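Local coordinates for putative uncharacterized protein (Vibrio cholerae, PDB 4G7X), which probably serves as the N1 domain of the minor coat protein pIII of the filamentous phage CTXphi, which engages the host protein TolA during infection, at residues L25-P31 / C84-S90; L37-M42 / Q75-W81; G51-S55 / K66-K70. All coordinates share one frame; numbering follows the deposited sequence.

Overall arrangement
The three contacts nest without crossing. Strand 20-27 runs into residues 25-31, which meet residues 84-90 in interaction 1 and close the longest loop, drawing the late segment before strand 93-95 against the sheet. Inside it, the hairpin turn between strands 35-38 and 41-48 receives residues 75-81 in interaction 2. Innermost, strands 51-59 and 64-71 pair in interaction 3, the hairpin contact of residues 51-55 and 66-70. All three reach one mixed sheet. Interactions 1 and 3 touch, through Phe26, Ser30 and Pro31 packing on Trp54 and Phe26 on Tyr69; interactions 2 and 3 lie on opposite sides of the chain's centre, about 19 Å apart between centres.

Interaction 1 (L25-P31 / C84-S90); sequences LFGFGSP and CDLSGAS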
loop_
_atom_site.group_PDB
_atom_site.type_symbol
_atom_site.label_atom_id
_atom_site.label_comp_id
_atom_site.label_asym_id
_atom_site.label_seq_id
_atom_site.Cartn_x
_atom_site.Cartn_y
_atom_site.Cartn_z
ATOM N N LEU A 25 7.205 -0.607 5.917
ATOM C CA LEU A 25 7.200 0.118 7.187
ATOM C C LEU A 25 8.572 0.119 7.834
ATOM O O LEU A 25 9.294 -0.883 7.792
ATOM C CB LEU A 25 6.197 -0.506 8.156
ATOM C CG LEU A 25 4.761 -0.646 7.653
ATOM C CD1 LEU A 25 3.930 -1.400 8.678
ATOM C CD2 LEU A 25 4.134 0.697 7.311
ATOM N N PHE A 26 8.924 1.242 8.450
ATOM C CA PHE A 26 10.208 1.386 9.132
ATOM C C PHE A 26 10.002 2.085 10.459
ATOM O O PHE A 26 8.927 2.636 10.729
ATOM C CB PHE A 26 11.200 2.178 8.270
ATOM C CG PHE A 26 11.402 1.598 6.902
ATOM C CD1 PHE A 26 12.327 0.581 6.696
ATOM C CD2 PHE A 26 10.642 2.042 5.826
ATOM C CE1 PHE A 26 12.506 0.029 5.437
ATOM C CE2 PHE A 26 10.810 1.491 4.564
ATOM C CZ PHE A 26 11.743 0.485 4.369
ATOM N N GLY A 27 11.038 2.067 11.288
ATOM C CA GLY A 27 10.999 2.775 12.552
ATOM C C GLY A 27 10.889 4.277 12.384
ATOM O O GLY A 27 11.305 4.841 11.367
ATOM N N PHE A 28 10.310 4.926 13.388
ATOM C CA PHE A 28 10.193 6.373 13.415
ATOM C C PHE A 28 11.579 7.007 13.330
ATOM O O PHE A 28 12.552 6.468 13.871
ATOM C CB PHE A 28 9.496 6.782 14.709
ATOM C CG PHE A 28 8.895 8.157 14.682
ATOM C CD1 PHE A 28 9.349 9.135 15.562
ATOM C CD2 PHE A 28 7.861 8.475 13.799
ATOM C CE1 PHE A 28 8.792 10.405 15.557
ATOM C CE2 PHE A 28 7.302 9.745 13.787
ATOM C CZ PHE A 28 7.770 10.712 14.669
ATOM N N GLY A 29 11.675 8.126 12.615
ATOM C CA GLY A 29 12.949 8.834 12.484
ATOM C C GLY A 29 13.938 8.170 11.539
ATOM O O GLY A 29 15.118 8.509 11.519
ATOM N N SER A 30 13.467 7.214 10.745
ATOM C CA SER A 30 14.317 6.611 9.727
ATOM C C SER A 30 14.616 7.635 8.641
ATOM O O SER A 30 13.765 8.470 8.331
ATOM C CB SER A 30 13.614 5.423 9.068
ATOM O OG SER A 30 13.536 4.313 9.941
ATOM N N PRO A 31 15.820 7.564 8.048
ATOM C CA PRO A 31 16.021 8.276 6.796
ATOM C C PRO A 31 15.100 7.655 5.754
ATOM O O PRO A 31 14.534 6.578 5.989
ATOM C CB PRO A 31 17.478 7.973 6.462
ATOM C CG PRO A 31 17.697 6.619 7.050
ATOM C CD PRO A 31 16.936 6.650 8.343
ATOM N N CYS A 84 16.490 -4.208 8.018
ATOM C CA CYS A 84 15.772 -2.949 8.202
ATOM C C CYS A 84 15.248 -2.861 9.628
ATOM O O CYS A 84 14.796 -3.859 10.196
ATOM C CB CYS A 84 14.609 -2.827 7.212
ATOM S SG CYS A 84 15.077 -2.962 5.470
ATOM N N ASP A 85 15.318 -1.665 10.205
ATOM C CA ASP A 85 14.792 -1.437 11.543
ATOM C C ASP A 85 13.354 -0.970 11.431
ATOM O O ASP A 85 13.064 0.052 10.804
ATOM C CB ASP A 85 15.644 -0.411 12.298
ATOM C CG ASP A 85 15.337 -0.372 13.794
ATOM O OD1 ASP A 85 16.153 0.180 14.556
ATOM O OD2 ASP A 85 14.283 -0.881 14.218
ATOM N N LEU A 86 12.462 -1.735 12.046
ATOM C CA LEU A 86 11.035 -1.461 12.009
ATOM C C LEU A 86 10.558 -0.695 13.250
ATOM O O LEU A 86 9.398 -0.301 13.333
ATOM C CB LEU A 86 10.261 -2.776 11.805
ATOM C CG LEU A 86 10.091 -3.297 10.357
ATOM C CD1 LEU A 86 11.352 -3.250 9.501
ATOM C CD2 LEU A 86 9.513 -4.705 10.373
ATOM N N SER A 87 11.471 -0.447 14.191
ATOM C CA SER A 87 11.142 0.246 15.438
ATOM C C SER A 87 11.899 1.574 15.601
ATOM O O SER A 87 11.289 2.626 15.850
ATOM C CB SER A 87 11.410 -0.685 16.626
ATOM O OG SER A 87 11.282 -0.003 17.858
ATOM N N GLY A 88 13.220 1.513 15.461
ATOM C CA GLY A 88 14.081 2.693 15.477
ATOM C C GLY A 88 14.559 3.052 14.080
ATOM O O GLY A 88 14.085 2.490 13.092
ATOM N N ALA A 89 15.514 3.972 13.996
ATOM C CA ALA A 89 15.955 4.485 12.703
ATOM C C ALA A 89 16.655 3.416 11.878
ATOM O O ALA A 89 17.646 2.826 12.314
ATOM C CB ALA A 89 16.863 5.686 12.890
ATOM N N SER A 90 16.123 3.162 10.687
ATOM C CA SER A 90 16.655 2.133 9.798
ATOM C C SER A 90 17.859 2.627 9.000
ATOM O O SER A 90 18.006 3.826 8.757
ATOM C CB SER A 90 15.554 1.688 8.832
ATOM O OG SER A 90 15.939 0.546 8.085
HETATM O O HOH W 1 7.056 0.134 11.721
#
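The Phe26 ring meets Cys84 at its edge: SG lies in the ring plane, 3.9 Å from Phe26 CE1, a sulfur-aromatic contact that sets the disulfide to Cys94 against the ring. Asp85 O also lies at the edge, near the ring plane. Ser90 OG approaches CD1 of the same ring obliquely, while Trp54 and Tyr69 pack near the ring on the side of CD2 and CE2. The motif behind this meeting is a type II beta turn, Gly27 to Ser30, laid against a loop that folds round an Asx turn at Asp85. Gly27 N donates to Asp85 O at 2.9 Å, tying the chain at Gly27 to the loop, and Gly27 CA sits only 3.1 Å from Gly88 O in a CA-H...O contact, so the two backbones are tightly packed here. A water bonded to Leu86 O also makes a weak bond to Phe26 O.

Ser30 is the polar hub. With OG beside its own backbone N (chi1 -72°), the hydroxyl donates to Gly27 O, bracing the turn from within, and accepts Ser90 N at 2.9 Å across the contact. Gly27 O receives Ser30 N and Ser30 OG from the same face of its plane. Pro31 follows, its CD 3.0 Å from Ser90 O. Ser90 turns its own hydroxyl back to accept Asp85 N, which fixes the loop on itself. Cys84 and Leu86 both rest on Tyr96, and Leu86 CD1 also reaches Leu25 O at 3.6 Å. Asp85 OD2 takes Ser87 N at 2.8 Å and Gly88 N at 2.9 Å, both from one face of the carboxylate.

Interaction 2 (L37-M42 / Q75-W81); sequences LFDGCM and QGVSPNW
Gln75 OE1 is gripped from two directions: Met42 N donates to it at 2.8 Å, in the plane of the amide and on a lone pair, and a water donates to it at 2.7 Å. The same water donates to Gly40 O and accepts Gly76 N, so it bridges the hairpin turn to the backbone beside Gln75. The other end of the amide is used just as fully. Gln75 NE2 donates to Met42 O at 3.0 Å along a nearly straight N-H (171°), again on a lone pair, and has a second partner in Arg72 O. With both N and O of Met42 bound, the amide stands in for a strand partner and is held flat and fixed in rotation. With CG beside the backbone N, a bend at chi2 (-63°) curls the chain of Gln75 back to bring the amide there, where it also lies close to SG of Cys41, the cysteine disulfide-bonded to Cys14.

Beyond the amide the contact turns apolar. Met42, its chain bent at both chi2 and chi3, runs toward Trp81 from the opposite direction; SD lies 3.5 Å from Trp81 CZ3, oblique to the ring, in a Met-aromatic contact, and Met42 CE is 3.5 Å from Trp81 CH2. Pro79 CB sits over one face of the indole, toward its rim, and Pro79 CG is 4.0 Å from Met42 CE. Leu37 CD2 packs on Pro79 CD at 3.9 Å, slanting across it. Arg93 and Ile95 of strand 93-95 continue the packing around Trp81. Residues 75-81 thus wrap one flank of a beta hairpin with a two-residue loop, its tight type I' turn running from Phe38 to Cys41.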
loop_
_atom_site.group_PDB
_atom_site.type_symbol
_atom_site.label_atom_id
_atom_site.label_comp_id
_atom_site.label_asym_id
_atom_site.label_seq_id
_atom_site.Cartn_x
_atom_site.Cartn_y
_atom_site.Cartn_z
ATOM N N LEU A 37 16.058 -4.989 0.094
ATOM C CA LEU A 37 15.921 -6.359 -0.378
ATOM C C LEU A 37 14.705 -6.980 0.304
ATOM O O LEU A 37 14.754 -7.355 1.481
ATOM C CB LEU A 37 17.200 -7.153 -0.117
ATOM C CG LEU A 37 17.295 -8.534 -0.771
ATOM C CD1 LEU A 37 17.219 -8.432 -2.291
ATOM C CD2 LEU A 37 18.594 -9.186 -0.335
ATOM N N PHE A 38 13.608 -7.042 -0.445
ATOM C CA PHE A 38 12.321 -7.464 0.086
ATOM C C PHE A 38 11.908 -8.760 -0.574
ATOM O O PHE A 38 11.670 -8.800 -1.786
ATOM C CB PHE A 38 11.257 -6.384 -0.157
ATOM C CG PHE A 38 9.869 -6.795 0.260
ATOM C CD1 PHE A 38 8.969 -7.310 -0.674
ATOM C CD2 PHE A 38 9.468 -6.684 1.586
ATOM C CE1 PHE A 38 7.693 -7.699 -0.288
ATOM C CE2 PHE A 38 8.192 -7.066 1.974
ATOM C CZ PHE A 38 7.305 -7.574 1.037
ATOM N N ASP A 39 11.819 -9.814 0.235
ATOM C CA ASP A 39 11.422 -11.136 -0.247
ATOM C C ASP A 39 12.268 -11.561 -1.464
ATOM O O ASP A 39 11.766 -12.145 -2.430
ATOM C CB ASP A 39 9.918 -11.137 -0.559
ATOM C CG ASP A 39 9.286 -12.510 -0.442
ATOM O OD1 ASP A 39 9.799 -13.370 0.307
ATOM O OD2 ASP A 39 8.253 -12.721 -1.107
ATOM N N GLY A 40 13.561 -11.247 -1.401
ATOM C CA GLY A 40 14.518 -11.608 -2.447
ATOM C C GLY A 40 14.607 -10.640 -3.615
ATOM O O GLY A 40 15.467 -10.794 -4.472
ATOM N N CYS A 41 13.724 -9.643 -3.640
ATOM C CA CYS A 41 13.642 -8.676 -4.727
ATOM C C CYS A 41 14.179 -7.326 -4.282
ATOM O O CYS A 41 13.776 -6.808 -3.240
ATOM C CB CYS A 41 12.189 -8.519 -5.171
ATOM S SG CYS A 41 11.967 -7.518 -6.660
ATOM N N MET A 42 15.085 -6.755 -5.070
ATOM C CA MET A 42 15.625 -5.440 -4.742
ATOM C C MET A 42 14.670 -4.339 -5.182
ATOM O O MET A 42 14.375 -4.195 -6.371
ATOM C CB MET A 42 16.998 -5.234 -5.368
ATOM C CG MET A 42 17.700 -3.982 -4.860
ATOM S SD MET A 42 18.231 -4.089 -3.142
ATOM C CE MET A 42 19.676 -5.135 -3.316
ATOM N N GLN A 75 18.653 -7.365 -10.615
ATOM C CA GLN A 75 18.236 -8.330 -9.606
ATOM C C GLN A 75 19.283 -9.427 -9.444
ATOM O O GLN A 75 20.111 -9.641 -10.341
ATOM C CB GLN A 75 16.867 -8.919 -9.971
ATOM C CG GLN A 75 15.751 -7.880 -10.044
ATOM C CD GLN A 75 15.487 -7.197 -8.709
ATOM O OE1 GLN A 75 15.728 -7.770 -7.645
ATOM N NE2 GLN A 75 14.980 -5.971 -8.761
ATOM N N GLY A 76 19.260 -10.101 -8.296
ATOM C CA GLY A 76 20.134 -11.247 -8.053
ATOM C C GLY A 76 21.415 -10.947 -7.305
ATOM O O GLY A 76 22.237 -11.839 -7.117
ATOM N N VAL A 77 21.582 -9.698 -6.878
ATOM C CA VAL A 77 22.726 -9.298 -6.054
ATOM C C VAL A 77 22.429 -9.635 -4.595
ATOM O O VAL A 77 21.332 -9.359 -4.097
ATOM C CB VAL A 77 23.047 -7.790 -6.211
ATOM C CG1 VAL A 77 24.154 -7.365 -5.254
ATOM C CG2 VAL A 77 23.435 -7.471 -7.651
ATOM N N SER A 78 23.396 -10.254 -3.924
ATOM C CA SER A 78 23.260 -10.577 -2.508
ATOM C C SER A 78 24.150 -9.668 -1.662
ATOM O O SER A 78 25.324 -9.969 -1.453
ATOM C CB SER A 78 23.589 -12.049 -2.248
ATOM O OG SER A 78 23.273 -12.386 -0.908
ATOM N N PRO A 79 23.592 -8.545 -1.174
ATOM C CA PRO A 79 24.417 -7.589 -0.443
ATOM C C PRO A 79 24.589 -7.952 1.028
ATOM O O PRO A 79 23.696 -8.548 1.632
ATOM C CB PRO A 79 23.621 -6.295 -0.568
ATOM C CG PRO A 79 22.202 -6.740 -0.619
ATOM C CD PRO A 79 22.199 -8.080 -1.307
ATOM N N ASN A 80 25.734 -7.582 1.594
ATOM C CA ASN A 80 25.950 -7.701 3.028
ATOM C C ASN A 80 25.404 -6.458 3.713
ATOM O O ASN A 80 26.145 -5.521 4.023
ATOM C CB ASN A 80 27.437 -7.903 3.348
ATOM C CG ASN A 80 27.682 -8.225 4.809
ATOM O OD1 ASN A 80 26.751 -8.441 5.583
ATOM N ND2 ASN A 80 28.952 -8.260 5.193
ATOM N N TRP A 81 24.091 -6.459 3.917
ATOM C CA TRP A 81 23.383 -5.337 4.523
ATOM C C TRP A 81 22.748 -5.732 5.823
ATOM O O TRP A 81 22.436 -6.905 6.029
ATOM C CB TRP A 81 22.280 -4.843 3.594
ATOM C CG TRP A 81 22.722 -4.130 2.345
ATOM C CD1 TRP A 81 24.000 -3.694 2.000
ATOM C CD2 TRP A 81 21.862 -3.704 1.241
ATOM N NE1 TRP A 81 23.988 -3.064 0.781
ATOM C CE2 TRP A 81 22.733 -3.030 0.275
ATOM C CE3 TRP A 81 20.504 -3.810 0.968
ATOM C CZ2 TRP A 81 22.241 -2.504 -0.914
ATOM C CZ3 TRP A 81 20.020 -3.268 -0.224
ATOM C CH2 TRP A 81 20.871 -2.633 -1.143
HETATM O O HOH W 2 17.155 -9.573 -6.249
#

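Interaction 3 (G51-S55 / K66-K70); sequences GFVWS and KGLYK
Trp54 pairs with Gly67 and Ser55 with Lys66 in the antiparallel beta hairpin of strands 51-59 and 64-71. Ser55 and Lys66 form a hydrogen-bonded pair, N to O both ways, the shorter bond being Lys66 N to Ser55 O at 2.8 Å; Leu68 N adds a further backbone bond to Val53 O at 3.0 Å. Trp54 and Gly67 make the non-hydrogen-bonded pair between them.

On one face, Ser55 OG and Lys66 CG each stand between backbone N and carbonyl carbon (chi1 62° and 59°), which sets the hydroxyl alongside the extended lysine chain, OG 3.5 Å from CE. That chain carries NZ to a backbone atom of the other protein chain. Val53 CG1 packs against Leu68, which is modelled in two conformations, the touch at CD1 being certain for one of them only; both residues also pack on an apolar side chain of that partner.

On the other face, Trp54 swings CG away from its own N (chi1 171°), bringing the indole against Gly67, with CE3 3.8 Å from Gly67 CA and Lys66 O 3.3 Å above the indole plane, offset toward its rim. Tyr69 OH, bonded to Val33 O, touches the indole edge at Trp54 CZ3, 3.4 Å away.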
loop_
_atom_site.group_PDB
_atom_site.type_symbol
_atom_site.label_atom_id
_atom_site.label_comp_id
_atom_site.label_asym_id
_atom_site.label_seq_id
_atom_site.Cartn_x
_atom_site.Cartn_y
_atom_site.Cartn_z
ATOM N N GLY A 51 8.066 14.614 -4.750
ATOM C CA GLY A 51 9.226 14.107 -4.020
ATOM C C GLY A 51 9.092 12.623 -3.758
ATOM O O GLY A 51 8.259 11.950 -4.372
ATOM N N PHE A 52 9.914 12.104 -2.851
ATOM C CA PHE A 52 9.813 10.697 -2.487
ATOM C C PHE A 52 8.441 10.400 -1.898
ATOM O O PHE A 52 7.889 11.209 -1.155
ATOM C CB PHE A 52 10.919 10.316 -1.503
ATOM C CG PHE A 52 12.290 10.356 -2.105
ATOM C CD1 PHE A 52 13.202 11.337 -1.726
ATOM C CD2 PHE A 52 12.659 9.431 -3.072
ATOM C CE1 PHE A 52 14.468 11.373 -2.296
ATOM C CE2 PHE A 52 13.919 9.465 -3.648
ATOM C CZ PHE A 52 14.826 10.441 -3.260
ATOM N N VAL A 53 7.888 9.246 -2.253
ATOM C CA VAL A 53 6.577 8.845 -1.748
ATOM C C VAL A 53 6.791 8.153 -0.400
ATOM O O VAL A 53 6.859 6.927 -0.306
ATOM C CB VAL A 53 5.817 7.955 -2.749
ATOM C CG1 VAL A 53 4.381 7.764 -2.284
ATOM C CG2 VAL A 53 5.845 8.576 -4.142
ATOM N N TRP A 54 6.888 8.985 0.633
ATOM C CA TRP A 54 7.391 8.613 1.950
ATOM C C TRP A 54 6.805 9.537 2.971
ATOM O O TRP A 54 6.696 10.738 2.729
ATOM C CB TRP A 54 8.913 8.759 1.966
ATOM C CG TRP A 54 9.539 8.619 3.330
ATOM C CD1 TRP A 54 9.640 9.591 4.324
ATOM C CD2 TRP A 54 10.171 7.424 3.896
ATOM N NE1 TRP A 54 10.265 9.093 5.436
ATOM C CE2 TRP A 54 10.614 7.796 5.245
ATOM C CE3 TRP A 54 10.404 6.134 3.439
ATOM C CZ2 TRP A 54 11.272 6.901 6.071
ATOM C CZ3 TRP A 54 11.061 5.236 4.285
ATOM C CH2 TRP A 54 11.479 5.610 5.571
ATOM N N SER A 55 6.443 9.001 4.135
ATOM C CA SER A 55 6.054 9.845 5.264
ATOM C C SER A 55 6.287 9.141 6.590
ATOM O O SER A 55 6.332 7.916 6.644
ATOM C CB SER A 55 4.595 10.301 5.138
ATOM O OG SER A 55 3.702 9.203 5.142
ATOM N N LYS A 66 6.719 5.115 6.513
ATOM C CA LYS A 66 6.291 4.270 5.406
ATOM C C LYS A 66 6.766 4.860 4.094
ATOM O O LYS A 66 6.838 6.080 3.936
ATOM C CB LYS A 66 4.765 4.084 5.395
ATOM C CG LYS A 66 3.965 5.373 5.286
ATOM C CD LYS A 66 2.466 5.105 5.253
ATOM C CE LYS A 66 1.676 6.401 5.321
ATOM N NZ LYS A 66 0.205 6.184 5.188
ATOM N N GLY A 67 7.082 3.976 3.158
ATOM C CA GLY A 67 7.445 4.367 1.798
ATOM C C GLY A 67 6.828 3.432 0.779
ATOM O O GLY A 67 6.445 2.303 1.118
ATOM N N LEU A 68 6.700 3.912 -0.460
ATOM C CA LEU A 68 6.279 3.082 -1.594
ATOM C C LEU A 68 7.494 2.670 -2.404
ATOM O O LEU A 68 8.363 3.498 -2.685
ATOM C CB LEU A 68 5.301 3.828 -2.502
ATOM C CG LEU A 68 3.834 3.897 -2.083
ATOM C CD1 LEU A 68 2.985 4.394 -3.243
ATOM C CD2 LEU A 68 3.338 2.543 -1.599
ATOM N N TYR A 69 7.534 1.394 -2.784
ATOM C CA TYR A 69 8.706 0.775 -3.418
ATOM C C TYR A 69 8.351 -0.062 -4.635
ATOM O O TYR A 69 7.311 -0.726 -4.659
ATOM C CB TYR A 69 9.440 -0.115 -2.390
ATOM C CG TYR A 69 10.071 0.693 -1.282
ATOM C CD1 TYR A 69 11.414 1.054 -1.333
ATOM C CD2 TYR A 69 9.309 1.137 -0.199
ATOM C CE1 TYR A 69 11.985 1.835 -0.335
ATOM C CE2 TYR A 69 9.870 1.916 0.801
ATOM C CZ TYR A 69 11.205 2.264 0.732
ATOM O OH TYR A 69 11.749 3.067 1.721
ATOM N N LYS A 70 9.226 -0.029 -5.637
ATOM C CA LYS A 70 9.093 -0.871 -6.825
ATOM C C LYS A 70 10.434 -1.516 -7.163
ATOM O O LYS A 70 11.483 -0.959 -6.834
ATOM C CB LYS A 70 8.567 -0.054 -8.009
ATOM C CG LYS A 70 7.075 0.227 -7.937
ATOM C CD LYS A 70 6.606 1.112 -9.080
ATOM C CE LYS A 70 6.589 0.355 -10.395
ATOM N NZ LYS A 70 5.731 1.047 -11.399
HETATM O O HOH W 3 4.517 6.291 1.398
#